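Local coordinates for protein phosphoglycerate oxidoreductase (Rhizobium etli, PDB 4HY3) that probably uses NAD(P)H to reduce hydroxypyruvate or glyoxylate, as a member of the D-isomer-specific 2-hydroxyacid dehydrogenase family, at residues V123-Q128 / R345-E350; S289-E294 / S312-G317; R203-W208 / A222-V227. All coordinates share one frame; numbering follows the deposited sequence.

Contact 1 of 3, residues V123-Q128 / R345-E350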
loop_
_atom_site.group_PDB
_atom_site.type_symbol
_atom_site.label_atom_id
_atom_site.label_comp_id
_atom_site.label_asym_id
_atom_site.label_seq_id
_atom_site.Cartn_x
_atom_site.Cartn_y
_atom_site.Cartn_z
ATOM N N VAL A 123 -0.192 29.145 -17.158
ATOM C CA VAL A 123 -0.171 28.334 -18.347
ATOM C C VAL A 123 -0.046 26.943 -17.826
ATOM O O VAL A 123 0.892 26.642 -17.079
ATOM C CB VAL A 123 1.055 28.589 -19.220
ATOM C CG1 VAL A 123 1.032 27.618 -20.391
ATOM C CG2 VAL A 123 1.131 30.039 -19.701
ATOM N N VAL A 124 -0.978 26.089 -18.216
ATOM C CA VAL A 124 -1.096 24.778 -17.630
ATOM C C VAL A 124 -1.030 23.767 -18.776
ATOM O O VAL A 124 -1.344 24.110 -19.922
ATOM C CB VAL A 124 -2.383 24.721 -16.772
ATOM C CG1 VAL A 124 -3.492 23.940 -17.443
ATOM C CG2 VAL A 124 -2.101 24.147 -15.407
ATOM N N THR A 125 -0.583 22.545 -18.487
ATOM C CA THR A 125 -0.403 21.505 -19.519
ATOM C C THR A 125 -0.943 20.214 -18.996
ATOM O O THR A 125 -1.114 20.025 -17.800
ATOM C CB THR A 125 1.077 21.232 -19.891
ATOM O OG1 THR A 125 1.852 21.176 -18.688
ATOM C CG2 THR A 125 1.641 22.311 -20.822
ATOM N N THR A 126 -1.166 19.294 -19.906
ATOM C CA THR A 126 -2.001 18.180 -19.609
ATOM C C THR A 126 -1.297 16.901 -19.975
ATOM O O THR A 126 -1.938 15.852 -20.066
ATOM C CB THR A 126 -3.274 18.296 -20.457
ATOM O OG1 THR A 126 -2.898 18.452 -21.840
ATOM C CG2 THR A 126 -4.092 19.499 -19.995
ATOM N N GLY A 127 0.015 17.015 -20.199
ATOM C CA GLY A 127 0.868 15.916 -20.635
ATOM C C GLY A 127 0.955 14.718 -19.700
ATOM O O GLY A 127 1.345 13.625 -20.120
ATOM N N GLN A 128 0.592 14.893 -18.430
ATOM C CA GLN A 128 0.695 13.758 -17.528
ATOM C C GLN A 128 -0.343 12.677 -17.795
ATOM O O GLN A 128 -0.241 11.578 -17.255
ATOM C CB GLN A 128 0.748 14.168 -16.072
ATOM C CG GLN A 128 -0.569 14.608 -15.524
ATOM C CD GLN A 128 -0.606 14.400 -14.044
ATOM O OE1 GLN A 128 0.130 13.563 -13.507
ATOM N NE2 GLN A 128 -1.459 15.162 -13.364
ATOM N N ARG A 345 -4.299 20.702 -11.159
ATOM C CA ARG A 345 -4.417 19.406 -11.813
ATOM C C ARG A 345 -3.426 19.231 -12.955
ATOM O O ARG A 345 -2.760 18.201 -13.057
ATOM C CB ARG A 345 -5.875 19.149 -12.284
ATOM C CG ARG A 345 -6.153 17.700 -12.673
ATOM C CD ARG A 345 -5.029 16.831 -12.128
ATOM N NE ARG A 345 -5.407 15.448 -11.889
ATOM C CZ ARG A 345 -4.608 14.532 -11.343
ATOM N NH1 ARG A 345 -3.376 14.833 -10.965
ATOM N NH2 ARG A 345 -5.050 13.308 -11.174
ATOM N N CYS A 346 -3.364 20.231 -13.821
ATOM C CA CYS A 346 -2.460 20.213 -14.949
ATOM C C CYS A 346 -1.162 20.856 -14.497
ATOM O O CYS A 346 -1.158 21.595 -13.517
ATOM C CB CYS A 346 -3.067 21.012 -16.108
ATOM S SG CYS A 346 -4.808 20.677 -16.543
ATOM N N LYS A 347 -0.072 20.600 -15.214
ATOM C CA LYS A 347 1.228 21.134 -14.834
ATOM C C LYS A 347 1.359 22.655 -15.066
ATOM O O LYS A 347 0.939 23.168 -16.091
ATOM C CB LYS A 347 2.343 20.376 -15.551
ATOM C CG LYS A 347 3.706 20.652 -14.949
ATOM C CD LYS A 347 4.849 20.418 -15.921
ATOM C CE LYS A 347 5.436 19.012 -15.790
ATOM N NZ LYS A 347 6.889 18.984 -16.151
ATOM N N ARG A 348 1.939 23.370 -14.108
ATOM C CA ARG A 348 2.254 24.789 -14.300
ATOM C C ARG A 348 3.615 24.967 -14.997
ATOM O O ARG A 348 4.421 24.040 -14.986
ATOM C CB ARG A 348 2.319 25.475 -12.942
ATOM C CG ARG A 348 1.759 26.862 -12.974
ATOM C CD ARG A 348 0.497 26.900 -12.171
ATOM N NE ARG A 348 0.744 27.672 -10.974
ATOM C CZ ARG A 348 0.072 27.540 -9.837
ATOM N NH1 ARG A 348 -0.906 26.645 -9.723
ATOM N NH2 ARG A 348 0.388 28.318 -8.812
ATOM N N ALA A 349 3.865 26.149 -15.572
ATOM C CA ALA A 349 5.174 26.553 -16.148
ATOM C C ALA A 349 5.699 27.853 -15.514
ATOM O O ALA A 349 4.876 28.674 -15.104
ATOM C CB ALA A 349 5.022 26.761 -17.630
ATOM N N GLU A 350 7.033 28.067 -15.442
ATOM C CA GLU A 350 7.581 29.298 -14.786
ATOM C C GLU A 350 8.975 29.769 -15.183
ATOM O O GLU A 350 9.211 30.951 -15.463
ATOM C CB GLU A 350 7.617 29.188 -13.237
ATOM C CG GLU A 350 6.763 28.108 -12.577
ATOM C CD GLU A 350 7.360 26.712 -12.714
ATOM O OE1 GLU A 350 7.849 26.368 -13.823
ATOM O OE2 GLU A 350 7.330 25.960 -11.705
#

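Contact 2 of 3, residues S289-E294 / S312-G317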
loop_
_atom_site.group_PDB
_atom_site.type_symbol
_atom_site.label_atom_id
_atom_site.label_comp_id
_atom_site.label_asym_id
_atom_site.label_seq_id
_atom_site.Cartn_x
_atom_site.Cartn_y
_atom_site.Cartn_z
ATOM N N SER A 289 11.889 -1.268 -27.181
ATOM C CA SER A 289 11.655 0.159 -27.231
ATOM C C SER A 289 10.318 0.438 -27.904
ATOM O O SER A 289 9.830 -0.400 -28.673
ATOM C CB SER A 289 12.765 0.878 -27.997
ATOM O OG SER A 289 12.453 2.264 -28.137
ATOM N N ASP A 290 9.763 1.621 -27.611
ATOM C CA ASP A 290 8.584 2.153 -28.288
ATOM C C ASP A 290 8.946 3.325 -29.164
ATOM O O ASP A 290 8.128 3.818 -29.924
ATOM C CB ASP A 290 7.495 2.589 -27.292
ATOM C CG ASP A 290 6.150 2.839 -27.977
ATOM O OD1 ASP A 290 5.566 1.904 -28.594
ATOM O OD2 ASP A 290 5.687 3.988 -27.920
ATOM N N VAL A 291 10.179 3.782 -29.058
ATOM C CA VAL A 291 10.597 4.924 -29.848
ATOM C C VAL A 291 11.839 4.549 -30.659
ATOM O O VAL A 291 12.573 3.634 -30.293
ATOM C CB VAL A 291 10.774 6.172 -28.951
ATOM C CG1 VAL A 291 11.965 5.989 -28.016
ATOM C CG2 VAL A 291 10.885 7.457 -29.781
ATOM N N TYR A 292 12.038 5.220 -31.787
ATOM C CA TYR A 292 13.072 4.828 -32.750
ATOM C C TYR A 292 13.749 6.057 -33.340
ATOM O O TYR A 292 13.155 7.136 -33.335
ATOM C CB TYR A 292 12.468 3.945 -33.841
ATOM C CG TYR A 292 12.023 2.652 -33.266
ATOM C CD1 TYR A 292 12.892 1.585 -33.174
ATOM C CD2 TYR A 292 10.746 2.507 -32.748
ATOM C CE1 TYR A 292 12.494 0.388 -32.598
ATOM C CE2 TYR A 292 10.344 1.324 -32.165
ATOM C CZ TYR A 292 11.228 0.278 -32.092
ATOM O OH TYR A 292 10.833 -0.887 -31.523
ATOM N N PRO A 293 14.988 5.905 -33.849
ATOM C CA PRO A 293 15.738 7.072 -34.318
ATOM C C PRO A 293 15.046 7.773 -35.475
ATOM O O PRO A 293 15.261 8.969 -35.679
ATOM C CB PRO A 293 17.074 6.486 -34.772
ATOM C CG PRO A 293 16.769 5.067 -35.118
ATOM C CD PRO A 293 15.670 4.638 -34.182
ATOM N N GLU A 294 14.214 7.039 -36.214
ATOM C CA GLU A 294 13.397 7.628 -37.275
ATOM C C GLU A 294 11.986 6.990 -37.337
ATOM O O GLU A 294 11.836 5.761 -37.220
ATOM C CB GLU A 294 14.124 7.520 -38.610
ATOM C CG GLU A 294 13.541 8.395 -39.701
ATOM C CD GLU A 294 13.959 7.930 -41.083
ATOM O OE1 GLU A 294 15.001 7.238 -41.196
ATOM O OE2 GLU A 294 13.241 8.257 -42.054
ATOM N N SER A 312 7.557 -1.852 -30.874
ATOM C CA SER A 312 6.323 -1.125 -30.591
ATOM C C SER A 312 6.338 0.233 -31.324
ATOM O O SER A 312 7.156 1.104 -31.006
ATOM C CB SER A 312 6.194 -0.920 -29.074
ATOM O OG SER A 312 4.845 -0.918 -28.658
ATOM N N ALA A 313 5.427 0.413 -32.285
ATOM C CA ALA A 313 5.418 1.572 -33.176
ATOM C C ALA A 313 4.966 2.929 -32.579
ATOM O O ALA A 313 3.941 3.494 -32.996
ATOM C CB ALA A 313 4.615 1.243 -34.416
ATOM N N HIS A 314 5.753 3.453 -31.630
ATOM C CA HIS A 314 5.495 4.735 -30.938
ATOM C C HIS A 314 4.048 4.903 -30.523
ATOM O O HIS A 314 3.392 5.910 -30.804
ATOM C CB HIS A 314 6.009 5.910 -31.777
ATOM C CG HIS A 314 6.412 7.122 -30.971
ATOM N ND1 HIS A 314 5.884 7.409 -29.757
ATOM C CD2 HIS A 314 7.290 8.157 -31.269
ATOM C CE1 HIS A 314 6.422 8.557 -29.291
ATOM N NE2 HIS A 314 7.293 9.009 -30.215
ATOM N N ARG A 315 3.544 3.912 -29.810
ATOM C CA ARG A 315 2.136 3.880 -29.446
ATOM C C ARG A 315 1.935 3.637 -27.962
ATOM O O ARG A 315 0.905 3.106 -27.554
ATOM C CB ARG A 315 1.468 2.753 -30.204
ATOM C CG ARG A 315 2.047 1.401 -29.833
ATOM C CD ARG A 315 1.834 0.346 -30.892
ATOM N NE ARG A 315 1.491 -0.868 -30.184
ATOM C CZ ARG A 315 0.278 -1.391 -30.176
ATOM N NH1 ARG A 315 -0.682 -0.822 -30.900
ATOM N NH2 ARG A 315 0.043 -2.491 -29.464
ATOM N N ALA A 316 2.908 4.011 -27.148
ATOM C CA ALA A 316 2.814 3.743 -25.727
ATOM C C ALA A 316 1.789 4.657 -25.054
ATOM O O ALA A 316 1.206 4.290 -24.037
ATOM C CB ALA A 316 4.180 3.867 -25.066
ATOM N N GLY A 317 1.570 5.840 -25.623
ATOM C CA GLY A 317 0.746 6.872 -24.970
ATOM C C GLY A 317 -0.559 7.284 -25.646
ATOM O O GLY A 317 -1.467 7.710 -24.968
#

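Contact 3 of 3, residues R203-W208 / A222-V227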
loop_
_atom_site.group_PDB
_atom_site.type_symbol
_atom_site.label_atom_id
_atom_site.label_comp_id
_atom_site.label_asym_id
_atom_site.label_seq_id
_atom_site.Cartn_x
_atom_site.Cartn_y
_atom_site.Cartn_z
ATOM N N ARG A 203 15.984 1.613 -8.038
ATOM C CA ARG A 203 17.025 2.650 -8.113
ATOM C C ARG A 203 16.675 3.644 -9.174
ATOM O O ARG A 203 16.399 3.270 -10.312
ATOM C CB ARG A 203 18.390 2.050 -8.469
ATOM C CG ARG A 203 19.123 1.438 -7.294
ATOM C CD ARG A 203 20.529 1.047 -7.689
ATOM N NE ARG A 203 21.067 -0.019 -6.849
ATOM C CZ ARG A 203 20.922 -1.314 -7.109
ATOM N NH1 ARG A 203 20.231 -1.701 -8.185
ATOM N NH2 ARG A 203 21.463 -2.216 -6.298
ATOM N N VAL A 204 16.723 4.915 -8.809
ATOM C CA VAL A 204 16.303 5.977 -9.704
ATOM C C VAL A 204 17.407 7.009 -9.855
ATOM O O VAL A 204 17.972 7.480 -8.874
ATOM C CB VAL A 204 15.006 6.674 -9.193
ATOM C CG1 VAL A 204 14.721 7.976 -9.952
ATOM C CG2 VAL A 204 13.815 5.740 -9.318
ATOM N N PHE A 205 17.693 7.378 -11.090
ATOM C CA PHE A 205 18.594 8.474 -11.328
ATOM C C PHE A 205 17.826 9.698 -11.823
ATOM O O PHE A 205 17.070 9.621 -12.789
ATOM C CB PHE A 205 19.711 8.064 -12.298
ATOM C CG PHE A 205 20.475 9.222 -12.843
ATOM C CD1 PHE A 205 21.398 9.893 -12.050
ATOM C CD2 PHE A 205 20.254 9.662 -14.142
ATOM C CE1 PHE A 205 22.099 10.984 -12.549
ATOM C CE2 PHE A 205 20.946 10.755 -14.655
ATOM C CZ PHE A 205 21.875 11.414 -13.858
ATOM N N ASP A 206 18.031 10.826 -11.146
ATOM C CA ASP A 206 17.373 12.071 -11.503
ATOM C C ASP A 206 18.154 13.296 -10.981
ATOM O O ASP A 206 18.390 13.437 -9.781
ATOM C CB ASP A 206 15.931 12.068 -10.998
ATOM C CG ASP A 206 15.066 13.158 -11.634
ATOM O OD1 ASP A 206 14.878 13.161 -12.870
ATOM O OD2 ASP A 206 14.532 13.992 -10.882
ATOM N N PRO A 207 18.571 14.183 -11.900
ATOM C CA PRO A 207 19.257 15.419 -11.523
ATOM C C PRO A 207 18.395 16.460 -10.812
ATOM O O PRO A 207 18.893 17.138 -9.944
ATOM C CB PRO A 207 19.721 15.994 -12.874
ATOM C CG PRO A 207 18.854 15.342 -13.901
ATOM C CD PRO A 207 18.568 13.975 -13.364
ATOM N N TRP A 208 17.134 16.621 -11.184
ATOM C CA TRP A 208 16.368 17.761 -10.659
ATOM C C TRP A 208 15.375 17.410 -9.599
ATOM O O TRP A 208 14.476 18.198 -9.282
ATOM C CB TRP A 208 15.655 18.542 -11.760
ATOM C CG TRP A 208 16.315 18.493 -13.099
ATOM C CD1 TRP A 208 17.534 19.063 -13.489
ATOM C CD2 TRP A 208 15.790 17.841 -14.292
ATOM N NE1 TRP A 208 17.789 18.812 -14.815
ATOM C CE2 TRP A 208 16.781 18.076 -15.359
ATOM C CE3 TRP A 208 14.638 17.110 -14.580
ATOM C CZ2 TRP A 208 16.600 17.584 -16.643
ATOM C CZ3 TRP A 208 14.471 16.621 -15.881
ATOM C CH2 TRP A 208 15.427 16.856 -16.885
ATOM N N ALA A 222 19.974 7.378 -6.922
ATOM C CA ALA A 222 21.175 6.643 -7.271
ATOM C C ALA A 222 21.958 7.237 -8.455
ATOM O O ALA A 222 21.466 8.069 -9.218
ATOM C CB ALA A 222 20.846 5.167 -7.507
ATOM N N SER A 223 23.203 6.810 -8.578
ATOM C CA SER A 223 24.060 7.242 -9.640
ATOM C C SER A 223 23.571 6.566 -10.887
ATOM O O SER A 223 22.964 5.502 -10.807
ATOM C CB SER A 223 25.447 6.731 -9.344
ATOM O OG SER A 223 25.502 6.415 -7.975
ATOM N N LEU A 224 23.870 7.171 -12.035
ATOM C CA LEU A 224 23.506 6.613 -13.325
ATOM C C LEU A 224 24.170 5.282 -13.475
ATOM O O LEU A 224 23.606 4.374 -14.064
ATOM C CB LEU A 224 23.996 7.520 -14.439
ATOM C CG LEU A 224 23.293 7.644 -15.795
ATOM C CD1 LEU A 224 23.893 8.863 -16.470
ATOM C CD2 LEU A 224 23.406 6.440 -16.715
ATOM N N GLU A 225 25.382 5.190 -12.927
ATOM C CA GLU A 225 26.230 3.995 -13.016
ATOM C C GLU A 225 25.633 2.837 -12.193
ATOM O O GLU A 225 25.460 1.735 -12.721
ATOM C CB GLU A 225 27.686 4.334 -12.641
ATOM C CG GLU A 225 28.121 5.758 -13.028
ATOM C CD GLU A 225 28.111 6.058 -14.541
ATOM O OE1 GLU A 225 28.385 5.140 -15.349
ATOM O OE2 GLU A 225 27.853 7.228 -14.929
ATOM N N ASP A 226 25.262 3.099 -10.939
ATOM C CA ASP A 226 24.454 2.121 -10.171
ATOM C C ASP A 226 23.216 1.606 -10.917
ATOM O O ASP A 226 22.974 0.402 -10.946
ATOM C CB ASP A 226 23.983 2.698 -8.829
ATOM C CG ASP A 226 25.121 2.973 -7.882
ATOM O OD1 ASP A 226 24.998 3.892 -7.042
ATOM O OD2 ASP A 226 26.146 2.273 -7.979
ATOM N N VAL A 227 22.431 2.529 -11.486
ATOM C CA VAL A 227 21.169 2.217 -12.154
ATOM C C VAL A 227 21.479 1.366 -13.370
ATOM O O VAL A 227 20.795 0.371 -13.668
ATOM C CB VAL A 227 20.427 3.506 -12.590
ATOM C CG1 VAL A 227 19.312 3.226 -13.594
ATOM C CG2 VAL A 227 19.869 4.232 -11.382
#

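Contact 1 of 3, residues V123-Q128 / R345-E350
Thr125 and Lys347 meet as a hydrogen-bonded antiparallel pair, the point at which the C-terminal tail comes back to add a short, weakly bonded strand at the edge, within this chain, of a mixed, otherwise parallel sheet. Two backbone bonds close the pair. Thr125 N donates to Lys347 O over 2.9 Å, while Lys347 N donates to Thr125 O, an atom whose position is less sure in the model. On the same face of the sheet the two side chains run alongside each other, Thr125 OG1 lying 3.3 Å from Lys347 CB. That hydroxyl sits between the backbone N and the carbonyl carbon (chi1 44°), and from there it also sends a weak bond to Lys347 O. One residue along, Val124 CG1 lies against the side chain of Cys346, whose SG is also met by Thr126 CG2 at 3.7 Å. Gln128 crosses Arg345 at about a right angle, its amide plane turned 88° from the guanidinium, and Gln128 NE2 makes a weak bond of 3.3 Å to Arg345 O. Further out, helix 320-338 positions the tail: Asp333 accepts hydrogen bonds from the backbone N of both Arg345 and Cys346, and Met329 packs on both side chains. Arg345 NH2 forms a salt bridge with Glu216 OE2 of the second subunit, and Arg348 NH2 one with Glu350 OE2 of that subunit.

Contact 2 of 3, residues S289-E294 / S312-G317
Asp290 and Ser312, their CA atoms 4.6 Å apart, lie where the chain leaves the C-terminal ends of parallel strands 286-289 and 309-311, and the second loop folds through an inverse gamma turn centred on Ala313 that brings His314 N to a weak bond with Asp290 O. The carboxylate of Asp290 carries most of the contact. With CG anti to the backbone N (chi1 -167°), the group reaches into the curve of residues 312-316. Arg315 N meets Asp290 OD1 on its syn lone pair in a nearly straight bond of 3.1 Å (168° at the hydrogen). Ala316 N approaches Asp290 OD2 at 2.9 Å from above the carboxylate plane, and Ser312 OG adds a weak bond to OD1. Tyr292 lies with its ring edge toward the same loop, CE2 being 3.4 Å from Ser312 O, and its ring also meets Phe156 of the third subunit. Helix 131-147 covers Ser312 and Ala316. A buried carboxylate is thus satisfied largely by backbone N-H groups, which fixes its rotation and ties together two loops of the Rossmann-type domain that, as in relatives of this family, probably border the cofactor and active-site cleft.

Contact 3 of 3, residues R203-W208 / A222-V227
The ring of Phe205 receives Leu224 squarely over one face: Leu224 CB stands 4.1 Å from the ring centroid and only 6° off its normal, a CH-pi contact. At the ring edge, close to its plane, Ala222 O lies 3.4 Å from Phe205 CD1. Leu224 CD1 continues across the same ring to Phe205 CE2, 3.9 Å away. The placement follows from CG lying anti to the backbone N (chi1 166°), which swings the ring from the end of strand 201-205 toward the first turn of helix 224-229. Replacing Phe205 by an alanine would remove the surface under Leu224 and is likely to open a gap between the strand end and that first turn.

Beside the ring, Val227 CG2 fits against Phe205 CB and Arg203 CB, both at 3.9 Å. Arg203, extended from CG to NE, passes across the helix and crosses Asp226 at about a right angle, Arg203 CD touching Asp226 CB. One backbone bond, Ala222 N to Val204 O at 2.8 Å, joins the segments, next to the bridging of short strand 220-221 to strand 201-205 in this Rossmann-type sheet. Ser223 precedes the helix at the N-cap position but makes no capping bond with its side chain; its OG instead bonds Asp226 OD1 over 2.7 Å, from well above the carboxylate plane. The joint between strand and helix is therefore mainly apolar: Asp226 OD2 has its salt bridge with Lys230, just past the helix, and Arg203 NH1 has weak partners in Glu178 and Lys230 O, so no charge pair spans the contact.

The three contacts sit 24 to 25 Å apart, centre to centre, and none touches another. Contact 1 belongs to the mixed sheet of one domain; contacts 2 and 3 lie toward opposite edges of the seven-stranded parallel sheet of the NAD-binding domain. Along the chain, contact 3 closes before contact 2 opens, and both fall between the two segments of contact 1. Helix 131-147 leads out of 123-128 and packs on contact 2, while helix 320-338 carries the chain back from contact 2 to residues 345-350, so the two domains are doubly connected. Contacts 1 and 3 both meet the second subunit and contact 2 the third, linking the fold to its four-chain assembly.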